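Local coordinates for flagellar protein FlgA (Thermotoga maritima, PDB 3FRN) that probably acts in the periplasm as a chaperone for formation of the P-ring of the flagellar basal body, at residues 37-41 / 69-75; 107-113 / 124-129. All blocks are in the same frame, centred on the assembly; numbering follows the deposited sequence.

Contact 1: 37-41 / 69-75; sequences LLPGL and VEGYSSL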
loop_
_atom_site.group_PDB
_atom_site.type_symbol
_atom_site.label_atom_id
_atom_site.label_comp_id
_atom_site.label_asym_id
_atom_site.label_seq_id
_atom_site.Cartn_x
_atom_site.Cartn_y
_atom_site.Cartn_z
ATOM N N LEU A 37 7.370 0.657 26.215
ATOM C CA LEU A 37 5.969 0.825 25.866
ATOM C C LEU A 37 5.491 2.264 26.114
ATOM O O LEU A 37 5.487 2.727 27.250
ATOM C CB LEU A 37 5.144 -0.161 26.692
ATOM C CG LEU A 37 4.715 -1.535 26.172
ATOM C CD1 LEU A 37 5.682 -2.179 25.220
ATOM C CD2 LEU A 37 4.440 -2.439 27.361
ATOM N N LEU A 38 5.109 2.979 25.053
ATOM C CA LEU A 38 4.719 4.396 25.184
ATOM C C LEU A 38 3.233 4.579 24.944
ATOM O O LEU A 38 2.630 3.838 24.159
ATOM C CB LEU A 38 5.555 5.283 24.232
ATOM C CG LEU A 38 7.064 5.384 24.453
ATOM C CD1 LEU A 38 7.721 6.114 23.298
ATOM C CD2 LEU A 38 7.420 6.104 25.771
ATOM N N PRO A 39 2.612 5.558 25.630
ATOM C CA PRO A 39 1.170 5.543 25.627
ATOM C C PRO A 39 0.591 5.782 24.229
ATOM O O PRO A 39 1.105 6.613 23.476
ATOM C CB PRO A 39 0.805 6.710 26.561
ATOM C CG PRO A 39 2.001 7.621 26.481
ATOM C CD PRO A 39 3.155 6.698 26.386
ATOM N N GLY A 40 -0.470 5.049 23.907
ATOM C CA GLY A 40 -1.243 5.283 22.687
ATOM C C GLY A 40 -0.669 4.710 21.405
ATOM O O GLY A 40 -1.234 4.925 20.334
ATOM N N LEU A 41 0.451 3.991 21.505
ATOM C CA LEU A 41 1.111 3.389 20.346
ATOM C C LEU A 41 0.886 1.878 20.275
ATOM O O LEU A 41 0.700 1.218 21.302
ATOM C CB LEU A 41 2.615 3.669 20.363
ATOM C CG LEU A 41 3.101 5.117 20.297
ATOM C CD1 LEU A 41 4.617 5.189 20.382
ATOM C CD2 LEU A 41 2.631 5.799 19.035
ATOM N N VAL A 69 -0.897 -0.081 23.824
ATOM C CA VAL A 69 -0.634 0.609 25.076
ATOM C C VAL A 69 -1.676 1.698 25.353
ATOM O O VAL A 69 -1.847 2.626 24.560
ATOM C CB VAL A 69 0.759 1.241 25.085
ATOM C CG1 VAL A 69 1.080 1.776 26.464
ATOM C CG2 VAL A 69 1.791 0.213 24.671
ATOM N N GLU A 70 -2.366 1.572 26.480
ATOM C CA GLU A 70 -3.261 2.614 26.977
ATOM C C GLU A 70 -2.606 4.000 27.106
ATOM O O GLU A 70 -1.380 4.135 27.230
ATOM C CB GLU A 70 -3.841 2.188 28.327
ATOM C CG GLU A 70 -4.592 0.870 28.267
ATOM C CD GLU A 70 -5.243 0.491 29.587
ATOM O OE1 GLU A 70 -4.510 0.140 30.538
ATOM O OE2 GLU A 70 -6.492 0.530 29.662
ATOM N N GLY A 71 -3.423 5.042 27.052
ATOM C CA GLY A 71 -2.906 6.400 27.229
ATOM C C GLY A 71 -3.569 7.391 26.301
ATOM O O GLY A 71 -4.214 7.005 25.321
ATOM N N TYR A 72 -3.423 8.671 26.633
ATOM C CA TYR A 72 -3.870 9.766 25.789
ATOM C C TYR A 72 -3.194 9.655 24.435
ATOM O O TYR A 72 -2.136 9.029 24.311
ATOM C CB TYR A 72 -3.589 11.115 26.470
ATOM C CG TYR A 72 -4.562 11.372 27.590
ATOM C CD1 TYR A 72 -5.918 11.226 27.379
ATOM C CD2 TYR A 72 -4.133 11.724 28.860
ATOM C CE1 TYR A 72 -6.825 11.429 28.388
ATOM C CE2 TYR A 72 -5.047 11.935 29.892
ATOM C CZ TYR A 72 -6.385 11.785 29.645
ATOM O OH TYR A 72 -7.334 11.995 30.633
ATOM N N SER A 73 -3.821 10.221 23.409
ATOM C CA SER A 73 -3.395 9.942 22.038
ATOM C C SER A 73 -2.527 11.036 21.434
ATOM O O SER A 73 -2.334 11.074 20.222
ATOM C CB SER A 73 -4.614 9.680 21.152
ATOM O OG SER A 73 -5.481 10.799 21.166
ATOM N N SER A 74 -1.983 11.901 22.283
ATOM C CA SER A 74 -1.270 13.081 21.826
ATOM C C SER A 74 0.108 12.761 21.266
ATOM O O SER A 74 0.518 13.320 20.251
ATOM C CB SER A 74 -1.149 14.092 22.965
ATOM O OG SER A 74 -0.452 13.517 24.055
ATOM N N LEU A 75 0.835 11.882 21.942
ATOM C CA LEU A 75 2.142 11.468 21.454
ATOM C C LEU A 75 1.983 10.763 20.091
ATOM O O LEU A 75 2.637 11.135 19.115
ATOM C CB LEU A 75 2.831 10.551 22.468
ATOM C CG LEU A 75 4.054 9.806 21.925
ATOM C CD1 LEU A 75 5.165 10.791 21.586
ATOM C CD2 LEU A 75 4.538 8.763 22.915
HETATM O O HOH W 1 -0.090 8.575 22.374
#
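Two backbone hydrogen bonds tie segment 37-41 to the end of strand 65-69, both through Val69. Gly40 N gives its hydrogen to Val69 O at 2.9 Å, a bent bond whose donor stands well above the carbonyl plane; Val69 N reaches Leu41 O at 3.3 Å and is straighter (N-H...O 163°). Between them Val69 lies against the type II turn Leu38-Leu41, where Gly40 supplies the positive phi. Pro39 CA adds a CA-H...O contact to Glu70 O.

A water continues the polar link, donating to Tyr72 O at 2.9 Å and to Pro39 O at 2.5 Å, the latter distance short and therefore uncertain; it links two acceptors that cannot bond each other directly.

The remaining contacts are van der Waals packing. Val69 has CG1 anti to its backbone N (chi1 -172°), which sets that methyl against the Leu38 carbonyl. Its other methyl, CG2, makes a truly apolar contact with Leu37 CG, 3.7 Å away. At the start of helix 74-87, a single methyl, Leu75 CD2, meets Leu38 CB at 3.9 Å and more loosely touches Pro39 and Leu41. Pro39 CB packs over Gly71 CA at 3.8 Å.

Backbone bonds thus fix the turn on the last strand of the N-terminal region, while leucine and proline side chains join it to the first helix of the HotDog-like region.

Contact 2: 107-113 / 124-129; sequences FEPQTIR and VFLRFP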
loop_
_atom_site.group_PDB
_atom_site.type_symbol
_atom_site.label_atom_id
_atom_site.label_comp_id
_atom_site.label_asym_id
_atom_site.label_seq_id
_atom_site.Cartn_x
_atom_site.Cartn_y
_atom_site.Cartn_z
ATOM N N PHE A 107 5.840 11.656 29.241
ATOM C CA PHE A 107 5.662 11.230 27.850
ATOM C C PHE A 107 5.381 12.366 26.847
ATOM O O PHE A 107 4.821 12.125 25.778
ATOM C CB PHE A 107 4.628 10.096 27.743
ATOM C CG PHE A 107 4.941 8.910 28.612
ATOM C CD1 PHE A 107 6.168 8.262 28.515
ATOM C CD2 PHE A 107 4.014 8.435 29.522
ATOM C CE1 PHE A 107 6.467 7.170 29.325
ATOM C CE2 PHE A 107 4.294 7.335 30.336
ATOM C CZ PHE A 107 5.533 6.707 30.245
ATOM N N GLU A 108 5.763 13.594 27.200
ATOM C CA GLU A 108 5.634 14.732 26.298
ATOM C C GLU A 108 6.991 14.960 25.662
ATOM O O GLU A 108 7.891 15.470 26.321
ATOM C CB GLU A 108 5.218 16.007 27.032
ATOM C CG GLU A 108 3.873 15.959 27.707
ATOM C CD GLU A 108 3.978 15.503 29.143
ATOM O OE1 GLU A 108 3.876 16.355 30.054
ATOM O OE2 GLU A 108 4.182 14.294 29.359
ATOM N N PRO A 109 7.148 14.566 24.386
ATOM C CA PRO A 109 8.435 14.738 23.719
ATOM C C PRO A 109 8.765 16.203 23.462
ATOM O O PRO A 109 7.862 17.028 23.304
ATOM C CB PRO A 109 8.232 14.014 22.389
ATOM C CG PRO A 109 6.768 14.088 22.148
ATOM C CD PRO A 109 6.152 13.933 23.501
ATOM N N GLN A 110 10.055 16.518 23.444
ATOM C CA GLN A 110 10.507 17.830 23.013
ATOM C C GLN A 110 10.592 17.845 21.493
ATOM O O GLN A 110 10.007 18.708 20.837
ATOM C CB GLN A 110 11.883 18.142 23.585
ATOM C CG GLN A 110 11.931 18.405 25.076
ATOM C CD GLN A 110 13.311 18.857 25.503
ATOM O OE1 GLN A 110 14.274 18.744 24.737
ATOM N NE2 GLN A 110 13.418 19.380 26.722
ATOM N N THR A 111 11.322 16.874 20.949
ATOM C CA THR A 111 11.588 16.791 19.517
ATOM C C THR A 111 11.137 15.440 18.975
ATOM O O THR A 111 11.192 14.427 19.678
ATOM C CB THR A 111 13.090 16.964 19.230
ATOM O OG1 THR A 111 13.688 17.766 20.260
ATOM C CG2 THR A 111 13.318 17.615 17.857
ATOM N N ILE A 112 10.660 15.431 17.735
ATOM C CA ILE A 112 10.292 14.187 17.063
ATOM C C ILE A 112 10.942 14.158 15.684
ATOM O O ILE A 112 10.527 14.894 14.785
ATOM C CB ILE A 112 8.757 14.015 16.952
ATOM C CG1 ILE A 112 8.117 14.034 18.345
ATOM C CG2 ILE A 112 8.411 12.708 16.220
ATOM C CD1 ILE A 112 6.617 14.153 18.348
ATOM N N ARG A 113 11.973 13.329 15.529
ATOM C CA ARG A 113 12.699 13.216 14.261
ATOM C C ARG A 113 12.523 11.827 13.645
ATOM O O ARG A 113 12.743 10.810 14.313
ATOM C CB ARG A 113 14.187 13.534 14.464
ATOM C CG ARG A 113 15.013 13.594 13.181
ATOM C CD ARG A 113 16.508 13.776 13.474
ATOM N NE ARG A 113 17.058 12.670 14.264
ATOM C CZ ARG A 113 18.353 12.467 14.495
ATOM N NH1 ARG A 113 19.269 13.293 13.997
ATOM N NH2 ARG A 113 18.733 11.427 15.229
ATOM N N VAL A 124 11.736 6.523 14.422
ATOM C CA VAL A 124 11.159 7.689 15.059
ATOM C C VAL A 124 11.888 7.988 16.362
ATOM O O VAL A 124 11.723 7.285 17.378
ATOM C CB VAL A 124 9.654 7.485 15.363
ATOM C CG1 VAL A 124 9.082 8.734 15.983
ATOM C CG2 VAL A 124 8.889 7.118 14.090
ATOM N N PHE A 125 12.671 9.053 16.338
ATOM C CA PHE A 125 13.470 9.440 17.481
ATOM C C PHE A 125 12.739 10.467 18.335
ATOM O O PHE A 125 12.306 11.514 17.833
ATOM C CB PHE A 125 14.812 10.007 17.020
ATOM C CG PHE A 125 15.616 10.606 18.128
ATOM C CD1 PHE A 125 16.148 9.796 19.127
ATOM C CD2 PHE A 125 15.836 11.982 18.183
ATOM C CE1 PHE A 125 16.891 10.339 20.160
ATOM C CE2 PHE A 125 16.579 12.533 19.212
ATOM C CZ PHE A 125 17.109 11.711 20.201
ATOM N N LEU A 126 12.629 10.178 19.630
ATOM C CA LEU A 126 11.945 11.072 20.561
ATOM C C LEU A 126 12.894 11.570 21.632
ATOM O O LEU A 126 13.504 10.771 22.343
ATOM C CB LEU A 126 10.758 10.350 21.224
ATOM C CG LEU A 126 9.796 9.582 20.324
ATOM C CD1 LEU A 126 8.730 8.845 21.185
ATOM C CD2 LEU A 126 9.134 10.527 19.344
ATOM N N ARG A 127 13.031 12.883 21.739
ATOM C CA ARG A 127 13.746 13.495 22.829
ATOM C C ARG A 127 12.817 13.883 23.935
ATOM O O ARG A 127 11.836 14.567 23.740
ATOM C CB ARG A 127 14.511 14.732 22.382
ATOM C CG ARG A 127 15.915 14.865 22.961
ATOM C CD ARG A 127 15.964 15.061 24.481
ATOM N NE ARG A 127 17.159 15.783 24.925
ATOM C CZ ARG A 127 17.850 15.546 26.037
ATOM N NH1 ARG A 127 17.492 14.605 26.873
ATOM N NH2 ARG A 127 18.920 16.271 26.316
ATOM N N PHE A 128 13.175 13.447 25.116
ATOM C CA PHE A 128 12.436 13.848 26.298
ATOM C C PHE A 128 13.380 14.679 27.157
ATOM O O PHE A 128 14.606 14.585 26.997
ATOM C CB PHE A 128 11.905 12.616 27.054
ATOM C CG PHE A 128 10.925 11.809 26.267
ATOM C CD1 PHE A 128 9.579 12.145 26.260
ATOM C CD2 PHE A 128 11.344 10.721 25.516
ATOM C CE1 PHE A 128 8.666 11.395 25.522
ATOM C CE2 PHE A 128 10.442 9.991 24.772
ATOM C CZ PHE A 128 9.104 10.322 24.778
ATOM N N PRO A 129 12.824 15.524 28.049
ATOM C CA PRO A 129 13.677 16.276 28.974
ATOM C C PRO A 129 14.699 15.396 29.716
ATOM O O PRO A 129 15.822 15.836 29.950
ATOM C CB PRO A 129 12.669 16.886 29.953
ATOM C CG PRO A 129 11.416 17.029 29.149
ATOM C CD PRO A 129 11.393 15.849 28.226
#
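Strands 111-113 and 124-127 run antiparallel, 4.8 Å apart at closest approach with 165° between their directions. Arg113 and Phe125 form a hydrogen-bonded pair, Arg113 N to Phe125 O at 3.0 Å and Phe125 N to Arg113 O at 2.7 Å. Towards the open end, Gln110 N bonds Arg127 O at 2.7 Å, nearly along the C=O axis.

On one face Ile112 and Leu126 lie side by side, Leu126 CD2 resting 3.8 Å from Ile112 CG1, while Ile112 CG2 leans on Val124 CG1. This is the face turned to helix 74-87, whose Ala78 and Val79 pack on Ile112 and Leu126: a beta hairpin laid against a helix, consistent with the HotDog-like family.

On the other face, Arg113 crosses Phe125, its NE 4.2 Å from Phe125 CD2 and the guanidinium plane turned 56° from the ring. Beyond the paired residues, Gln110 runs alongside Arg127, its chain extended beyond CG, and lays NE2 against Pro129 CG.

Past the strands, Phe128 has CG beside its backbone N (chi1 -63°), which brings the ring back toward 107-109. Its edge at CE1 meets Phe107 C at 3.7 Å, and Pro109 CD packs on the same ring atom.

Contact 1 closes before contact 2 opens along the chain, yet their centres lie only about 13 Å apart and their side chains mesh directly. Leu38 reaches both segments of contact 2: CD1 sits 3.6 Å from Leu126 CD1, and CD2 is 3.7 Å from Phe107 CD1. Pro39 CD meets Phe107 CG at 3.6 Å, while Leu75 CD1 meets Pro109 CG at 3.7 Å. Segment 37-41 of the N-terminal region thus packs on the hairpin of the HotDog-like region through Leu126 and on the preceding loop through Phe107, and Leu75 adds Pro109, in a shared apolar cluster. Val133 extends this cluster from strand 132-148, touching both Leu38 and Phe128.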